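Local coordinates for protein tyrocidine synthase 2 (Brevibacillus parabrevis, PDB 6TA8) that is a multidomain nonribosomal peptide synthetase, represented here by a condensation-family domain with two mixed beta sheets flanked by helices, at residues L218-T231 with S369-P381. Numbering follows the deposited sequence.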
ATOM      1  N   LEU A 218      -2.040  21.334 -15.208  1.00 54.79           N
ATOM      2  CA  LEU A 218      -1.078  22.425 -15.324  1.00 56.33           C
ATOM      3  C   LEU A 218      -1.336  23.533 -14.313  1.00 53.85           C
ATOM      4  O   LEU A 218      -0.426  24.321 -14.029  1.00 46.47           O
ATOM      5  CB  LEU A 218      -1.105  22.993 -16.744  1.00 54.65           C
ATOM      6  CG  LEU A 218      -0.271  22.239 -17.777  1.00 58.69           C
ATOM      7  CD1 LEU A 218      -0.765  22.520 -19.186  1.00 59.57           C
ATOM      8  CD2 LEU A 218       1.188  22.624 -17.636  1.00 65.87           C
ATOM      9  N   ARG A 219      -2.550  23.614 -13.768  1.00 54.52           N
ATOM     10  CA  ARG A 219      -2.872  24.606 -12.751  1.00 53.05           C
ATOM     11  C   ARG A 219      -2.291  24.264 -11.385  1.00 59.04           C
ATOM     12  O   ARG A 219      -2.386  25.085 -10.467  1.00 49.00           O
ATOM     13  CB  ARG A 219      -4.391  24.765 -12.642  1.00 58.27           C
ATOM     14  CG  ARG A 219      -5.058  25.177 -13.946  1.00 59.05           C
ATOM     15  CD  ARG A 219      -6.513  25.560 -13.735  1.00 57.08           C
ATOM     16  NE  ARG A 219      -7.432  24.554 -14.258  1.00 57.66           N
ATOM     17  CZ  ARG A 219      -8.370  23.949 -13.536  1.00 63.29           C
ATOM     18  NH1 ARG A 219      -8.517  24.247 -12.252  1.00 61.16           N
ATOM     19  NH2 ARG A 219      -9.164  23.047 -14.097  1.00 57.81           N
ATOM     20  N   GLU A 220      -1.694  23.081 -11.233  1.00 59.54           N
ATOM     21  CA  GLU A 220      -1.079  22.665  -9.981  1.00 48.27           C
ATOM     22  C   GLU A 220       0.397  23.027  -9.888  1.00 49.16           C
ATOM     23  O   GLU A 220       0.960  22.974  -8.790  1.00 50.96           O
ATOM     24  CB  GLU A 220      -1.217  21.150  -9.796  1.00 52.29           C
ATOM     25  CG  GLU A 220      -2.625  20.654  -9.533  1.00 50.46           C
ATOM     26  CD  GLU A 220      -2.660  19.161  -9.265  1.00 61.35           C
ATOM     27  OE1 GLU A 220      -3.498  18.460  -9.872  1.00 60.53           O
ATOM     28  OE2 GLU A 220      -1.840  18.686  -8.452  1.00 65.50           O
ATOM     29  N   VAL A 221       1.032  23.389 -11.007  1.00 46.91           N
ATOM     30  CA  VAL A 221       2.482  23.569 -11.026  1.00 43.43           C
ATOM     31  C   VAL A 221       2.906  24.666 -10.059  1.00 53.31           C
ATOM     32  O   VAL A 221       3.942  24.558  -9.391  1.00 57.76           O
ATOM     33  CB  VAL A 221       2.965  23.859 -12.460  1.00 49.46           C
ATOM     34  CG1 VAL A 221       4.481  23.977 -12.497  1.00 48.98           C
ATOM     35  CG2 VAL A 221       2.487  22.771 -13.409  1.00 47.48           C
ATOM     36  N   ALA A 222       2.112  25.736  -9.959  1.00 49.94           N
ATOM     37  CA  ALA A 222       2.460  26.830  -9.058  1.00 51.07           C
ATOM     38  C   ALA A 222       2.492  26.375  -7.604  1.00 48.01           C
ATOM     39  O   ALA A 222       3.308  26.870  -6.818  1.00 45.14           O
ATOM     40  CB  ALA A 222       1.477  27.987  -9.231  1.00 53.68           C
ATOM     41  N   TYR A 223       1.622  25.436  -7.228  1.00 52.20           N
ATOM     42  CA  TYR A 223       1.610  24.952  -5.852  1.00 53.66           C
ATOM     43  C   TYR A 223       2.827  24.084  -5.563  1.00 54.58           C
ATOM     44  O   TYR A 223       3.536  24.299  -4.573  1.00 57.28           O
ATOM     45  CB  TYR A 223       0.322  24.177  -5.574  1.00 50.07           C
ATOM     46  CG  TYR A 223       0.371  23.395  -4.282  1.00 54.65           C
ATOM     47  CD1 TYR A 223       0.209  24.032  -3.060  1.00 57.54           C
ATOM     48  CD2 TYR A 223       0.590  22.023  -4.283  1.00 59.12           C
ATOM     49  CE1 TYR A 223       0.259  23.325  -1.875  1.00 57.68           C
ATOM     50  CE2 TYR A 223       0.642  21.308  -3.102  1.00 54.07           C
ATOM     51  CZ  TYR A 223       0.475  21.965  -1.901  1.00 53.15           C
ATOM     52  OH  TYR A 223       0.525  21.263  -0.720  1.00 54.81           O
ATOM     53  N   TRP A 224       3.082  23.087  -6.415  1.00 50.90           N
ATOM     54  CA  TRP A 224       4.218  22.198  -6.194  1.00 53.65           C
ATOM     55  C   TRP A 224       5.544  22.936  -6.320  1.00 54.40           C
ATOM     56  O   TRP A 224       6.512  22.588  -5.634  1.00 52.61           O
ATOM     57  CB  TRP A 224       4.169  21.024  -7.171  1.00 50.53           C
ATOM     58  CG  TRP A 224       2.933  20.184  -7.054  1.00 45.85           C
ATOM     59  CD1 TRP A 224       1.935  20.063  -7.977  1.00 51.07           C
ATOM     60  CD2 TRP A 224       2.563  19.344  -5.952  1.00 51.97           C
ATOM     61  NE1 TRP A 224       0.968  19.201  -7.520  1.00 53.50           N
ATOM     62  CE2 TRP A 224       1.329  18.746  -6.279  1.00 48.62           C
ATOM     63  CE3 TRP A 224       3.154  19.040  -4.723  1.00 51.72           C
ATOM     64  CZ2 TRP A 224       0.677  17.863  -5.422  1.00 49.80           C
ATOM     65  CZ3 TRP A 224       2.505  18.162  -3.872  1.00 49.18           C
ATOM     66  CH2 TRP A 224       1.279  17.585  -4.226  1.00 45.93           C
ATOM     67  N   HIS A 225       5.613  23.951  -7.186  1.00 60.80           N
ATOM     68  CA  HIS A 225       6.830  24.751  -7.287  1.00 56.78           C
ATOM     69  C   HIS A 225       7.007  25.634  -6.059  1.00 56.12           C
ATOM     70  O   HIS A 225       8.130  25.811  -5.571  1.00 63.46           O
ATOM     71  CB  HIS A 225       6.801  25.598  -8.557  1.00 59.27           C
ATOM     72  CG  HIS A 225       8.015  26.453  -8.741  1.00 69.10           C
ATOM     73  ND1 HIS A 225       9.261  25.929  -9.011  1.00 71.18           N
ATOM     74  CD2 HIS A 225       8.176  27.798  -8.694  1.00 71.25           C
ATOM     75  CE1 HIS A 225      10.136  26.913  -9.122  1.00 71.48           C
ATOM     76  NE2 HIS A 225       9.504  28.057  -8.933  1.00 76.66           N
ATOM     77  N   ASN A 226       5.911  26.203  -5.552  1.00 55.61           N
ATOM     78  CA  ASN A 226       5.981  26.969  -4.312  1.00 55.65           C
ATOM     79  C   ASN A 226       6.432  26.090  -3.153  1.00 57.75           C
ATOM     80  O   ASN A 226       7.197  26.532  -2.289  1.00 55.79           O
ATOM     81  CB  ASN A 226       4.620  27.599  -4.006  1.00 58.31           C
ATOM     82  CG  ASN A 226       4.586  28.299  -2.657  1.00 69.42           C
ATOM     83  OD1 ASN A 226       4.434  27.660  -1.614  1.00 76.05           O
ATOM     84  ND2 ASN A 226       4.722  29.619  -2.674  1.00 68.41           N
ATOM     85  N   LEU A 227       5.974  24.839  -3.122  1.00 63.99           N
ATOM     86  CA  LEU A 227       6.364  23.940  -2.043  1.00 60.66           C
ATOM     87  C   LEU A 227       7.849  23.603  -2.107  1.00 58.44           C
ATOM     88  O   LEU A 227       8.512  23.508  -1.068  1.00 57.34           O
ATOM     89  CB  LEU A 227       5.513  22.671  -2.092  1.00 57.47           C
ATOM     90  CG  LEU A 227       5.636  21.704  -0.912  1.00 60.79           C
ATOM     91  CD1 LEU A 227       4.856  22.207   0.297  1.00 63.62           C
ATOM     92  CD2 LEU A 227       5.173  20.311  -1.306  1.00 53.01           C
ATOM     93  N   GLU A 228       8.401  23.437  -3.310  1.00 60.49           N
ATOM     94  CA  GLU A 228       9.783  22.984  -3.409  1.00 57.23           C
ATOM     95  C   GLU A 228      10.799  24.079  -3.109  1.00 59.81           C
ATOM     96  O   GLU A 228      11.964  23.760  -2.853  1.00 53.59           O
ATOM     97  CB  GLU A 228      10.054  22.402  -4.795  1.00 59.32           C
ATOM     98  CG  GLU A 228       9.332  21.097  -5.049  1.00 61.58           C
ATOM     99  CD  GLU A 228       9.707  20.481  -6.372  1.00 68.06           C
ATOM    100  OE1 GLU A 228      10.630  21.005  -7.029  1.00 61.85           O
ATOM    101  OE2 GLU A 228       9.074  19.476  -6.755  1.00 71.37           O
ATOM    102  N   THR A 229      10.390  25.349  -3.113  1.00 62.20           N
ATOM    103  CA  THR A 229      11.328  26.451  -2.929  1.00 57.05           C
ATOM    104  C   THR A 229      11.308  27.045  -1.526  1.00 55.59           C
ATOM    105  O   THR A 229      12.287  27.687  -1.128  1.00 60.38           O
ATOM    106  CB  THR A 229      11.038  27.570  -3.935  1.00 62.05           C
ATOM    107  OG1 THR A 229       9.670  27.984  -3.816  1.00 58.94           O
ATOM    108  CG2 THR A 229      11.297  27.090  -5.354  1.00 56.46           C
ATOM    109  N   THR A 230      10.227  26.852  -0.776  1.00 56.28           N
ATOM    110  CA  THR A 230      10.090  27.415   0.558  1.00 60.50           C
ATOM    111  C   THR A 230      10.486  26.438   1.659  1.00 71.74           C
ATOM    112  O   THR A 230      10.413  26.795   2.837  1.00 74.08           O
ATOM    113  CB  THR A 230       8.648  27.884   0.788  1.00 64.94           C
ATOM    114  OG1 THR A 230       8.571  28.665   1.986  1.00 77.26           O
ATOM    115  CG2 THR A 230       7.708  26.692   0.906  1.00 59.69           C
ATOM    116  N   THR A 231      10.904  25.224   1.316  1.00 64.27           N
ATOM    117  CA  THR A 231      11.258  24.223   2.313  1.00 72.08           C
ATOM    118  C   THR A 231      12.755  24.182   2.548  1.00 75.03           C
ATOM    119  O   THR A 231      13.552  24.303   1.615  1.00 70.06           O
ATOM    120  CB  THR A 231      10.789  22.829   1.903  1.00 67.91           C
ATOM    121  OG1 THR A 231      11.316  22.528   0.600  1.00 69.25           O
ATOM    122  CG2 THR A 231       9.278  22.752   1.898  1.00 69.53           C
ATOM    123  N   SER A 369       5.390  18.025 -21.543  1.00 64.30           N
ATOM    124  CA  SER A 369       5.608  19.437 -21.820  1.00 69.54           C
ATOM    125  C   SER A 369       6.468  20.039 -20.720  1.00 69.59           C
ATOM    126  O   SER A 369       6.291  19.722 -19.542  1.00 74.44           O
ATOM    127  CB  SER A 369       4.280  20.197 -21.926  1.00 68.35           C
ATOM    128  OG  SER A 369       3.575  20.166 -20.698  1.00 61.33           O
ATOM    129  N   GLN A 370       7.398  20.906 -21.116  1.00 75.17           N
ATOM    130  CA  GLN A 370       8.194  21.661 -20.156  1.00 76.48           C
ATOM    131  C   GLN A 370       7.296  22.682 -19.471  1.00 70.92           C
ATOM    132  O   GLN A 370       6.823  23.630 -20.105  1.00 76.43           O
ATOM    133  CB  GLN A 370       9.369  22.338 -20.855  1.00 82.36           C
ATOM    134  CG  GLN A 370      10.570  21.427 -21.077  1.00 80.54           C
ATOM    135  CD  GLN A 370      11.643  21.604 -20.018  1.00 83.53           C
ATOM    136  OE1 GLN A 370      11.907  22.718 -19.566  1.00 75.48           O
ATOM    137  NE2 GLN A 370      12.268  20.502 -19.618  1.00 87.49           N
ATOM    138  N   LEU A 371       7.056  22.487 -18.177  1.00 71.01           N
ATOM    139  CA  LEU A 371       6.101  23.314 -17.454  1.00 74.77           C
ATOM    140  C   LEU A 371       6.627  24.736 -17.306  1.00 78.97           C
ATOM    141  O   LEU A 371       7.804  24.950 -17.004  1.00 77.59           O
ATOM    142  CB  LEU A 371       5.810  22.704 -16.081  1.00 66.56           C
ATOM    143  CG  LEU A 371       5.158  21.312 -16.057  1.00 64.07           C
ATOM    144  CD1 LEU A 371       4.184  21.134 -17.216  1.00 65.57           C
ATOM    145  CD2 LEU A 371       6.196  20.191 -16.048  1.00 63.74           C
ATOM    146  N   GLN A 372       5.742  25.710 -17.525  1.00 78.01           N
ATOM    147  CA  GLN A 372       6.153  27.113 -17.544  1.00 78.16           C
ATOM    148  C   GLN A 372       6.875  27.554 -16.275  1.00 79.78           C
ATOM    149  O   GLN A 372       7.884  28.270 -16.395  1.00 79.58           O
ATOM    150  CB  GLN A 372       4.932  28.002 -17.830  1.00 79.79           C
ATOM    151  CG  GLN A 372       4.192  27.643 -19.111  1.00 82.95           C
ATOM    152  CD  GLN A 372       2.703  27.444 -18.892  1.00 87.36           C
ATOM    153  OE1 GLN A 372       2.095  28.099 -18.046  1.00 87.69           O
ATOM    154  NE2 GLN A 372       2.109  26.536 -19.658  1.00 79.06           N
ATOM    155  N   PRO A 373       6.442  27.196 -15.067  1.00 78.24           N
ATOM    156  CA  PRO A 373       7.325  27.330 -13.906  1.00 77.02           C
ATOM    157  C   PRO A 373       8.256  26.136 -13.814  1.00 71.35           C
ATOM    158  O   PRO A 373       7.796  24.985 -13.773  1.00 73.20           O
ATOM    159  CB  PRO A 373       6.353  27.375 -12.714  1.00 72.95           C
ATOM    160  CG  PRO A 373       4.982  27.537 -13.316  1.00 58.79           C
ATOM    161  CD  PRO A 373       5.067  26.876 -14.647  1.00 71.02           C
ATOM    162  N   PRO A 374       9.573  26.363 -13.796  1.00 76.73           N
ATOM    163  CA  PRO A 374      10.518  25.236 -13.799  1.00 76.02           C
ATOM    164  C   PRO A 374      10.394  24.344 -12.573  1.00 67.72           C
ATOM    165  O   PRO A 374      11.028  24.598 -11.544  1.00 68.17           O
ATOM    166  CB  PRO A 374      11.889  25.926 -13.852  1.00 73.81           C
ATOM    167  CG  PRO A 374      11.612  27.293 -14.397  1.00 72.24           C
ATOM    168  CD  PRO A 374      10.260  27.663 -13.872  1.00 76.37           C
ATOM    169  N   LEU A 375       9.578  23.298 -12.674  1.00 65.17           N
ATOM    170  CA  LEU A 375       9.456  22.315 -11.607  1.00 71.32           C
ATOM    171  C   LEU A 375      10.608  21.323 -11.713  1.00 56.41           C
ATOM    172  O   LEU A 375      10.793  20.689 -12.759  1.00 57.54           O
ATOM    173  CB  LEU A 375       8.109  21.599 -11.691  1.00 74.76           C
ATOM    174  CG  LEU A 375       7.435  21.204 -10.372  1.00 63.99           C
ATOM    175  CD1 LEU A 375       6.061  20.607 -10.632  1.00 64.13           C
ATOM    176  CD2 LEU A 375       8.296  20.233  -9.584  1.00 66.37           C
ATOM    177  N   ALA A 376      11.379  21.186 -10.636  1.00 60.20           N
ATOM    178  CA  ALA A 376      12.558  20.335 -10.634  1.00 56.61           C
ATOM    179  C   ALA A 376      12.403  19.070  -9.802  1.00 63.85           C
ATOM    180  O   ALA A 376      13.246  18.172  -9.919  1.00 63.37           O
ATOM    181  CB  ALA A 376      13.779  21.120 -10.133  1.00 49.18           C
ATOM    182  N   PHE A 377      11.358  18.970  -8.981  1.00 64.01           N
ATOM    183  CA  PHE A 377      11.124  17.814  -8.115  1.00 65.03           C
ATOM    184  C   PHE A 377      12.352  17.530  -7.250  1.00 62.87           C
ATOM    185  O   PHE A 377      13.017  16.504  -7.385  1.00 67.06           O
ATOM    186  CB  PHE A 377      10.739  16.580  -8.936  1.00 57.88           C
ATOM    187  CG  PHE A 377       9.666  16.836  -9.953  1.00 57.93           C
ATOM    188  CD1 PHE A 377       8.329  16.760  -9.604  1.00 53.47           C
ATOM    189  CD2 PHE A 377       9.996  17.152 -11.261  1.00 59.05           C
ATOM    190  CE1 PHE A 377       7.341  16.995 -10.538  1.00 51.88           C
ATOM    191  CE2 PHE A 377       9.013  17.389 -12.201  1.00 58.30           C
ATOM    192  CZ  PHE A 377       7.682  17.312 -11.838  1.00 59.85           C
ATOM    193  N   THR A 378      12.647  18.470  -6.350  1.00 60.76           N
ATOM    194  CA  THR A 378      13.851  18.407  -5.532  1.00 62.17           C
ATOM    195  C   THR A 378      13.620  17.804  -4.153  1.00 66.29           C
ATOM    196  O   THR A 378      14.597  17.491  -3.463  1.00 65.63           O
ATOM    197  CB  THR A 378      14.458  19.806  -5.370  1.00 58.32           C
ATOM    198  OG1 THR A 378      13.518  20.666  -4.714  1.00 54.83           O
ATOM    199  CG2 THR A 378      14.816  20.393  -6.724  1.00 57.22           C
ATOM    200  N   LEU A 379      12.369  17.635  -3.735  1.00 63.09           N
ATOM    201  CA  LEU A 379      12.083  17.101  -2.409  1.00 61.47           C
ATOM    202  C   LEU A 379      12.366  15.604  -2.376  1.00 58.29           C
ATOM    203  O   LEU A 379      11.776  14.834  -3.143  1.00 58.74           O
ATOM    204  CB  LEU A 379      10.630  17.383  -2.029  1.00 57.62           C
ATOM    205  CG  LEU A 379      10.356  18.621  -1.172  1.00 51.28           C
ATOM    206  CD1 LEU A 379      10.923  19.871  -1.821  1.00 55.79           C
ATOM    207  CD2 LEU A 379       8.863  18.772  -0.929  1.00 50.16           C
ATOM    208  N   ARG A 380      13.273  15.189  -1.490  1.00 51.84           N
ATOM    209  CA  ARG A 380      13.614  13.782  -1.297  1.00 57.17           C
ATOM    210  C   ARG A 380      13.201  13.363   0.106  1.00 49.27           C
ATOM    211  O   ARG A 380      14.003  13.453   1.048  1.00 52.97           O
ATOM    212  CB  ARG A 380      15.110  13.541  -1.516  1.00 63.81           C
ATOM    213  CG  ARG A 380      15.661  14.175  -2.774  1.00 69.22           C
ATOM    214  CD  ARG A 380      15.483  13.250  -3.969  1.00 72.98           C
ATOM    215  NE  ARG A 380      15.578  13.976  -5.230  1.00 71.58           N
ATOM    216  CZ  ARG A 380      14.587  14.681  -5.767  1.00 76.94           C
ATOM    217  NH1 ARG A 380      14.776  15.314  -6.916  1.00 73.92           N
ATOM    218  NH2 ARG A 380      13.410  14.755  -5.162  1.00 85.34           N
ATOM    219  N   PRO A 381      11.966  12.905   0.301  1.00 45.47           N
ATOM    220  CA  PRO A 381      11.541  12.500   1.644  1.00 46.66           C
ATOM    221  C   PRO A 381      12.235  11.219   2.074  1.00 44.79           C
ATOM    222  O   PRO A 381      12.483  10.321   1.266  1.00 44.63           O
ATOM    223  CB  PRO A 381      10.025  12.291   1.495  1.00 43.14           C
ATOM    224  CG  PRO A 381       9.656  12.910   0.178  1.00 49.07           C
ATOM    225  CD  PRO A 381      10.876  12.793  -0.680  1.00 57.92           C
TER
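Glu228, near the C-terminal end of helix 221-229 in this condensation domain, reaches with its carboxylate into the turn at Phe377 and Thr378, part of the irregular loop that joins helix 359-365 to strand 383-390. The extended Glu228 side chain brings its OE1 to 2.9 Å from Phe377 N, while Thr378 N gives Glu228 OE1 a weak hydrogen bond of 3.3 Å (N-H...O 154°). Tyr360, from helix 359-365, weakly bonds Glu228 OE2 and meets the rings of both Trp224 and Phe377 edge-to-face, touching both segments. The tight part of the contact runs along the inner side of the helix. Val221 CG1, anti to its own nitrogen (chi1 -177°), lies 3.7 Å from Pro373 CD, and Leu375 CD1 packs 4.0 Å from Trp224 CB. Leu379 CD1 lies against the backbone of Glu228, 3.7 Å from its CA, and the Leu379 and Leu227 side chains cross at about a right angle. The outer side is looser and more exposed: the CB of Pro374 points away from the helix, and Gln372 barely approaches Leu218. The His225 imidazole stands at this margin, its ND1 3.4 Å from Pro374 O. Leu375 CD2 approaches Glu228 OE2 (3.0 Å) and stands over the centre of the Phe377 ring.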